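Local coordinates for protein nucleoside diphosphate kinase (PDB 3ZTP) that probably transfers the gamma phosphate of ATP to other nucleoside diphosphates through a phosphorylated active-site intermediate, supplying the cell with nucleoside triphosphates, at residues G31-P44 with M67-E80. Residues are numbered along the deposited sequence; the frame is centred on the assembly and turned at random. Where two conformers were deposited one is given.
Sequences GFQIKALKMFRFTP and MSSGPVVAAVLEGE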
ATOM      1  N   GLY A  31      15.758  13.846  17.422  1.00  9.46           N
ATOM      2  CA  GLY A  31      14.573  13.816  18.276  1.00 10.12           C
ATOM      3  C   GLY A  31      13.246  13.684  17.539  1.00 10.21           C
ATOM      4  O   GLY A  31      12.193  13.872  18.158  1.00 12.94           O
ATOM      5  N   PHE A  32      13.278  13.389  16.248  1.00  7.70           N
ATOM      6  CA  PHE A  32      12.031  13.255  15.494  1.00  8.79           C
ATOM      7  C   PHE A  32      11.502  11.838  15.571  1.00 10.38           C
ATOM      8  O   PHE A  32      12.251  10.856  15.605  1.00 11.93           O
ATOM      9  CB  PHE A  32      12.245  13.666  14.033  1.00  9.27           C
ATOM     10  CG  PHE A  32      12.595  15.092  13.914  1.00 10.70           C
ATOM     11  CD1 PHE A  32      11.614  16.049  14.144  1.00 13.14           C
ATOM     12  CD2 PHE A  32      13.908  15.506  13.745  1.00 11.98           C
ATOM     13  CE1 PHE A  32      11.912  17.388  14.132  1.00 16.15           C
ATOM     14  CE2 PHE A  32      14.205  16.851  13.731  1.00 13.51           C
ATOM     15  CZ  PHE A  32      13.211  17.789  13.930  1.00 15.15           C
ATOM     16  N   GLN A  33      10.188  11.747  15.598  1.00  9.65           N
ATOM     17  CA  GLN A  33       9.489  10.480  15.474  0.54 10.50           C
ATOM     18  C   GLN A  33       9.227  10.202  14.007  1.00  8.44           C
ATOM     19  O   GLN A  33       8.665  11.067  13.315  1.00 10.58           O
ATOM     20  CB  GLN A  33       8.152  10.561  16.210  0.54 13.17           C
ATOM     21  CG  GLN A  33       8.281  10.680  17.731  0.54 17.65           C
ATOM     22  CD  GLN A  33       8.998   9.490  18.344  0.54 22.78           C
ATOM     23  OE1 GLN A  33       8.597   8.346  18.144  0.54 26.60           O
ATOM     24  NE2 GLN A  33      10.082   9.755  19.078  0.54 24.16           N
ATOM     25  N   ILE A  34       9.634   9.033  13.533  1.00  8.23           N
ATOM     26  CA  ILE A  34       9.285   8.600  12.179  1.00  7.88           C
ATOM     27  C   ILE A  34       7.882   8.008  12.257  1.00  8.24           C
ATOM     28  O   ILE A  34       7.663   6.998  12.918  1.00 10.14           O
ATOM     29  CB  ILE A  34      10.274   7.587  11.593  1.00  8.19           C
ATOM     30  CG1 ILE A  34      11.664   8.224  11.516  1.00  9.46           C
ATOM     31  CG2 ILE A  34       9.810   7.119  10.240  1.00  9.80           C
ATOM     32  CD1 ILE A  34      12.776   7.262  11.121  1.00 12.03           C
ATOM     33  N   LYS A  35       6.932   8.676  11.604  1.00  7.72           N
ATOM     34  CA  LYS A  35       5.518   8.271  11.615  1.00  7.37           C
ATOM     35  C   LYS A  35       5.111   7.446  10.402  1.00  8.23           C
ATOM     36  O   LYS A  35       4.041   6.820  10.397  1.00  8.03           O
ATOM     37  CB  LYS A  35       4.622   9.494  11.723  1.00  9.49           C
ATOM     38  CG  LYS A  35       4.822  10.320  12.991  1.00 12.43           C
ATOM     39  CD  LYS A  35       4.465   9.560  14.213  1.00 13.96           C
ATOM     40  CE  LYS A  35       3.009   9.129  14.177  1.00 19.33           C
ATOM     41  NZ  LYS A  35       2.599   8.432  15.437  1.00 24.62           N
ATOM     42  N   ALA A  36       5.900   7.500   9.340  1.00  6.70           N
ATOM     43  CA  ALA A  36       5.639   6.686   8.158  1.00  7.29           C
ATOM     44  C   ALA A  36       6.946   6.587   7.395  1.00  6.58           C
ATOM     45  O   ALA A  36       7.807   7.484   7.474  1.00  6.92           O
ATOM     46  CB  ALA A  36       4.545   7.309   7.275  1.00  8.38           C
ATOM     47  N   LEU A  37       7.118   5.504   6.668  1.00  6.19           N
ATOM     48  CA  LEU A  37       8.363   5.245   5.954  1.00  5.57           C
ATOM     49  C   LEU A  37       8.107   4.262   4.869  1.00  6.02           C
ATOM     50  O   LEU A  37       7.505   3.222   5.121  1.00  7.04           O
ATOM     51  CB  LEU A  37       9.410   4.666   6.938  1.00  7.30           C
ATOM     52  CG  LEU A  37      10.787   4.356   6.368  1.00  7.71           C
ATOM     53  CD1 LEU A  37      11.555   5.573   6.091  1.00  8.54           C
ATOM     54  CD2 LEU A  37      11.552   3.481   7.345  1.00 10.71           C
ATOM     55  N   LYS A  38       8.577   4.539   3.669  0.62  6.13           N
ATOM     56  CA  LYS A  38       8.594   3.495   2.663  0.62  6.47           C
ATOM     57  C   LYS A  38       9.465   3.857   1.493  0.62  6.21           C
ATOM     58  O   LYS A  38       9.761   5.013   1.237  0.62  6.63           O
ATOM     59  CB  LYS A  38       7.188   3.175   2.167  0.62  8.53           C
ATOM     60  CG  LYS A  38       6.635   4.208   1.196  0.62  7.90           C
ATOM     61  CD  LYS A  38       5.139   3.987   0.937  0.62  8.34           C
ATOM     62  CE  LYS A  38       4.509   5.172   0.240  0.62  7.86           C
ATOM     63  NZ  LYS A  38       3.047   4.905   0.069  0.62  7.34           N
ATOM     64  N   MET A  39       9.877   2.802   0.811  1.00  6.08           N
ATOM     65  CA  MET A  39      10.602   2.853  -0.458  1.00  7.39           C
ATOM     66  C   MET A  39       9.608   2.669  -1.588  1.00  6.77           C
ATOM     67  O   MET A  39       8.774   1.774  -1.535  1.00  8.26           O
ATOM     68  CB  MET A  39      11.652   1.747  -0.494  1.00  7.38           C
ATOM     69  CG  MET A  39      12.391   1.693  -1.798  1.00  8.40           C
ATOM     70  SD  MET A  39      13.732   0.483  -1.755  1.00 14.30           S
ATOM     71  CE  MET A  39      14.808   1.251  -0.629  1.00 14.54           C
ATOM     72  N   PHE A  40       9.686   3.513  -2.609  1.00  7.45           N
ATOM     73  CA  PHE A  40       8.807   3.438  -3.751  1.00  7.46           C
ATOM     74  C   PHE A  40       9.543   4.035  -4.938  1.00  8.87           C
ATOM     75  O   PHE A  40      10.668   4.534  -4.797  1.00  9.05           O
ATOM     76  CB  PHE A  40       7.473   4.169  -3.475  1.00  8.14           C
ATOM     77  CG  PHE A  40       7.627   5.636  -3.323  1.00  7.74           C
ATOM     78  CD1 PHE A  40       8.064   6.173  -2.127  1.00  8.80           C
ATOM     79  CD2 PHE A  40       7.393   6.499  -4.405  1.00  8.69           C
ATOM     80  CE1 PHE A  40       8.268   7.546  -1.990  1.00  9.10           C
ATOM     81  CE2 PHE A  40       7.562   7.884  -4.249  1.00  9.56           C
ATOM     82  CZ  PHE A  40       8.017   8.386  -3.045  1.00  9.67           C
ATOM     83  N   ARG A  41       8.922   3.979  -6.107  1.00  8.34           N
ATOM     84  CA  ARG A  41       9.494   4.575  -7.307  1.00  9.31           C
ATOM     85  C   ARG A  41       8.459   5.490  -7.941  1.00  9.66           C
ATOM     86  O   ARG A  41       7.370   5.043  -8.330  1.00  9.47           O
ATOM     87  CB  ARG A  41       9.906   3.488  -8.275  1.00 12.55           C
ATOM     88  CG  ARG A  41      10.320   4.040  -9.627  1.00 20.72           C
ATOM     89  CD  ARG A  41      11.712   3.685  -9.928  1.00 24.97           C
ATOM     90  NE  ARG A  41      12.164   4.232 -11.204  1.00 18.88           N
ATOM     91  CZ  ARG A  41      13.083   3.646 -11.943  1.00 20.63           C
ATOM     92  NH1 ARG A  41      13.643   2.513 -11.529  1.00 22.62           N
ATOM     93  NH2 ARG A  41      13.460   4.208 -13.077  1.00 21.39           N
ATOM     94  N   PHE A  42       8.756   6.775  -8.021  1.00  9.81           N
ATOM     95  CA  PHE A  42       7.919   7.695  -8.785  1.00  9.00           C
ATOM     96  C   PHE A  42       7.956   7.303 -10.262  1.00  9.20           C
ATOM     97  O   PHE A  42       9.049   7.140 -10.836  1.00 10.97           O
ATOM     98  CB  PHE A  42       8.496   9.119  -8.745  1.00  9.07           C
ATOM     99  CG  PHE A  42       8.186   9.929  -7.523  1.00  8.17           C
ATOM    100  CD1 PHE A  42       6.893  10.314  -7.214  1.00  9.55           C
ATOM    101  CD2 PHE A  42       9.216  10.393  -6.728  1.00  8.71           C
ATOM    102  CE1 PHE A  42       6.622  11.118  -6.131  1.00  7.81           C
ATOM    103  CE2 PHE A  42       8.944  11.200  -5.632  1.00 10.84           C
ATOM    104  CZ  PHE A  42       7.645  11.562  -5.330  1.00  9.18           C
ATOM    105  N   THR A  43       6.780   7.205 -10.879  1.00  9.95           N
ATOM    106  CA  THR A  43       6.726   7.333 -12.339  1.00 10.45           C
ATOM    107  C   THR A  43       7.034   8.787 -12.703  1.00  9.79           C
ATOM    108  O   THR A  43       6.913   9.674 -11.874  1.00 10.14           O
ATOM    109  CB  THR A  43       5.334   7.009 -12.881  1.00 11.43           C
ATOM    110  OG1 THR A  43       4.414   7.964 -12.349  1.00 12.26           O
ATOM    111  CG2 THR A  43       4.910   5.614 -12.468  1.00 12.71           C
ATOM    112  N   PRO A  44       7.430   9.048 -13.949  1.00 10.99           N
ATOM    113  CA  PRO A  44       7.625  10.440 -14.332  1.00 12.36           C
ATOM    114  C   PRO A  44       6.365  11.284 -14.118  1.00 11.99           C
ATOM    115  O   PRO A  44       6.453  12.429 -13.672  1.00 11.64           O
ATOM    116  CB  PRO A  44       8.011  10.332 -15.821  1.00 13.43           C
ATOM    117  CG  PRO A  44       8.702   9.002 -15.921  1.00 15.06           C
ATOM    118  CD  PRO A  44       7.900   8.113 -14.982  1.00 15.18           C
ATOM    119  N   MET A  67      14.114  12.411 -10.270  1.00  9.22           N
ATOM    120  CA  MET A  67      13.312  11.891  -9.177  1.00  8.75           C
ATOM    121  C   MET A  67      12.537  10.619  -9.515  1.00 10.29           C
ATOM    122  O   MET A  67      11.990   9.963  -8.615  1.00 11.16           O
ATOM    123  CB  MET A  67      12.400  12.986  -8.601  1.00  9.75           C
ATOM    124  CG  MET A  67      13.180  14.044  -7.812  1.00  8.96           C
ATOM    125  SD  MET A  67      14.080  13.381  -6.383  1.00  9.84           S
ATOM    126  CE  MET A  67      12.700  12.937  -5.313  1.00 10.19           C
ATOM    127  N   SER A  68      12.487  10.287 -10.799  1.00 10.01           N
ATOM    128  CA  SER A  68      11.873   9.047 -11.265  1.00 11.12           C
ATOM    129  C   SER A  68      12.921   8.074 -11.800  1.00 11.56           C
ATOM    130  O   SER A  68      12.555   7.072 -12.412  1.00 13.90           O
ATOM    131  CB  SER A  68      10.801   9.325 -12.336  1.00 12.32           C
ATOM    132  OG  SER A  68      11.310  10.028 -13.460  1.00 12.59           O
ATOM    133  N   SER A  69      14.209   8.340 -11.577  1.00 11.55           N
ATOM    134  CA  SER A  69      15.295   7.559 -12.182  1.00 12.86           C
ATOM    135  C   SER A  69      15.681   6.319 -11.407  1.00 14.21           C
ATOM    136  O   SER A  69      16.439   5.493 -11.886  1.00 17.23           O
ATOM    137  CB  SER A  69      16.546   8.426 -12.387  1.00 13.41           C
ATOM    138  OG  SER A  69      17.116   8.788 -11.145  1.00 14.68           O
ATOM    139  N   GLY A  70      15.149   6.190 -10.200  1.00 12.42           N
ATOM    140  CA  GLY A  70      15.429   5.040  -9.364  1.00 11.86           C
ATOM    141  C   GLY A  70      14.578   5.155  -8.121  1.00 11.27           C
ATOM    142  O   GLY A  70      13.909   6.164  -7.921  1.00 11.10           O
ATOM    143  N   PRO A  71      14.586   4.125  -7.289  1.00 10.57           N
ATOM    144  CA  PRO A  71      13.751   4.218  -6.091  1.00 10.02           C
ATOM    145  C   PRO A  71      14.193   5.326  -5.132  1.00  8.53           C
ATOM    146  O   PRO A  71      15.378   5.736  -5.093  1.00  9.06           O
ATOM    147  CB  PRO A  71      13.901   2.852  -5.424  1.00 13.38           C
ATOM    148  CG  PRO A  71      14.902   2.080  -6.214  1.00 15.87           C
ATOM    149  CD  PRO A  71      15.270   2.832  -7.443  1.00 11.29           C
ATOM    150  N   VAL A  72      13.238   5.807  -4.347  1.00  7.15           N
ATOM    151  CA  VAL A  72      13.471   6.773  -3.293  1.00  6.50           C
ATOM    152  C   VAL A  72      12.848   6.262  -2.024  1.00  6.82           C
ATOM    153  O   VAL A  72      12.077   5.293  -2.039  1.00  7.23           O
ATOM    154  CB  VAL A  72      12.890   8.167  -3.641  1.00  6.77           C
ATOM    155  CG1 VAL A  72      13.605   8.773  -4.853  1.00  9.24           C
ATOM    156  CG2 VAL A  72      11.402   8.120  -3.951  1.00  8.19           C
ATOM    157  N   VAL A  73      13.177   6.896  -0.912  1.00  6.59           N
ATOM    158  CA  VAL A  73      12.550   6.577   0.366  1.00  6.11           C
ATOM    159  C   VAL A  73      11.995   7.840   0.959  1.00  7.59           C
ATOM    160  O   VAL A  73      12.698   8.839   1.126  1.00  7.01           O
ATOM    161  CB  VAL A  73      13.545   5.941   1.347  1.00  5.68           C
ATOM    162  CG1 VAL A  73      12.948   5.860   2.748  1.00  6.18           C
ATOM    163  CG2 VAL A  73      13.951   4.547   0.841  1.00  7.67           C
ATOM    164  N   ALA A  74      10.722   7.814   1.312  1.00  5.66           N
ATOM    165  CA  ALA A  74      10.088   8.930   2.002  1.00  5.15           C
ATOM    166  C   ALA A  74       9.787   8.576   3.449  1.00  5.52           C
ATOM    167  O   ALA A  74       9.559   7.405   3.785  1.00  6.31           O
ATOM    168  CB  ALA A  74       8.781   9.325   1.291  1.00  6.77           C
ATOM    169  N   ALA A  75       9.794   9.605   4.309  1.00  5.98           N
ATOM    170  CA  ALA A  75       9.435   9.463   5.714  1.00  5.71           C
ATOM    171  C   ALA A  75       8.660  10.667   6.169  1.00  8.23           C
ATOM    172  O   ALA A  75       8.916  11.791   5.707  1.00  8.37           O
ATOM    173  CB  ALA A  75      10.679   9.318   6.576  1.00  7.56           C
ATOM    174  N   VAL A  76       7.700  10.439   7.051  1.00  7.17           N
ATOM    175  CA  VAL A  76       7.054  11.527   7.743  1.00  7.13           C
ATOM    176  C   VAL A  76       7.756  11.658   9.090  1.00  7.82           C
ATOM    177  O   VAL A  76       7.863  10.685   9.836  1.00  8.02           O
ATOM    178  CB  VAL A  76       5.553  11.251   7.966  1.00  7.92           C
ATOM    179  CG1 VAL A  76       4.928  12.361   8.811  1.00  9.04           C
ATOM    180  CG2 VAL A  76       4.840  11.110   6.630  1.00  8.63           C
ATOM    181  N   LEU A  77       8.235  12.863   9.376  1.00  7.05           N
ATOM    182  CA  LEU A  77       8.910  13.179  10.623  1.00  7.43           C
ATOM    183  C   LEU A  77       8.030  14.080  11.448  1.00  7.88           C
ATOM    184  O   LEU A  77       7.509  15.080  10.951  1.00  9.87           O
ATOM    185  CB  LEU A  77      10.242  13.888  10.340  1.00  7.67           C
ATOM    186  CG  LEU A  77      11.218  13.122   9.464  1.00  7.44           C
ATOM    187  CD1 LEU A  77      12.462  13.950   9.316  1.00  8.17           C
ATOM    188  CD2 LEU A  77      11.538  11.763  10.052  1.00  9.77           C
ATOM    189  N   GLU A  78       7.884  13.748  12.729  1.00  8.62           N
ATOM    190  CA  GLU A  78       7.061  14.514  13.658  1.00  9.55           C
ATOM    191  C   GLU A  78       7.874  15.005  14.841  1.00 10.68           C
ATOM    192  O   GLU A  78       8.643  14.263  15.432  1.00 10.71           O
ATOM    193  CB  GLU A  78       5.904  13.635  14.134  1.00 10.70           C
ATOM    194  CG  GLU A  78       4.954  14.307  15.104  1.00 15.31           C
ATOM    195  CD  GLU A  78       3.843  13.358  15.518  1.00 19.89           C
ATOM    196  OE1 GLU A  78       2.989  13.036  14.662  1.00 20.64           O
ATOM    197  OE2 GLU A  78       3.841  12.901  16.674  1.00 25.79           O
ATOM    198  N   GLY A  79       7.695  16.268  15.171  1.00 11.16           N
ATOM    199  CA  GLY A  79       8.329  16.827  16.348  1.00 12.31           C
ATOM    200  C   GLY A  79       8.080  18.315  16.460  1.00 14.08           C
ATOM    201  O   GLY A  79       7.527  18.941  15.570  1.00 12.64           O
ATOM    202  N   GLU A  80       8.480  18.889  17.588  1.00 15.86           N
ATOM    203  CA  GLU A  80       8.347  20.331  17.796  1.00 16.69           C
ATOM    204  C   GLU A  80       9.080  21.107  16.696  1.00 14.95           C
ATOM    205  O   GLU A  80      10.237  20.819  16.403  1.00 14.79           O
ATOM    206  CB  GLU A  80       8.927  20.687  19.159  1.00 18.82           C
ATOM    207  CG  GLU A  80       8.912  22.165  19.482  1.00 26.40           C
ATOM    208  CD  GLU A  80       7.518  22.734  19.565  1.00 32.08           C
ATOM    209  OE1 GLU A  80       6.584  22.004  19.959  1.00 30.32           O
ATOM    210  OE2 GLU A  80       7.356  23.923  19.231  1.00 31.93           O
TER
HETATM  211  O   HOH W   1       1.343  11.418  16.222  1.00 41.32           O
HETATM  212  O   HOH W   2      11.480   7.481  -7.593  1.00  9.38           O
HETATM  213  O   HOH W   3       9.875   5.589 -12.951  1.00 14.51           O
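Val72 presses its CG2 methyl onto the face of the Phe40 ring, a CH-pi contact 3.8 Å from CG2 to the ring centroid. Phe40 turns its ring back over strand 72-78, CG between backbone N and carbonyl carbon (chi1 67°). Ala74 CB fills the hollow at the ring's edge, 3.8 Å from Phe40 CE1, while Phe40 CE2 pokes over the centre of the Phe42 ring.

On the side of the sheet opposite Phe40 and Ala74, Leu37 CD1 drops between Val73 and Ala75, reaching Val73 CG1 at 3.6 Å. Met39 follows, its bent end bringing CE against Val73 CG2, and Ile34 lies alongside Leu77.

A classic beta bulge interrupts the antiparallel strands: Lys35 and Ala36 both lie opposite Val76. Lys35 N gives a hydrogen bond to Val76 O (2.8 Å), and Val76 N returns one to Ala36 O; Ala36 N is buried with no partner in the model. Lys35 curls so that its CG rests on Glu78 CB (3.7 Å), but the Glu78 carboxylate makes its salt bridge with Arg5.

Beyond the strands, Arg41 wraps back, its guanidinium laid flat over Gly70 N. NE and NH2 grip Ser68 O side-on, each at 3.1 Å, both bonds bent and NE well above the carbonyl plane. A water takes the Phe42 N-H and donates to Met67 O and Gly70 O, bridging the segments where they part.

These are the second and third strands of the antiparallel sheet (order 2-3-1-4) of the ferredoxin-like nucleoside diphosphate kinase fold: 33-40 is outermost in this chain, its Leu37 and Met39 backbones hydrogen-bonding to a second subunit, and 72-78 pairs with 3-10. Met15 of helix 12-17 packs on Met39 and Val73; Ile135 of helix 125-135 covers Phe40, Phe42 and Ala74 on the opposite face.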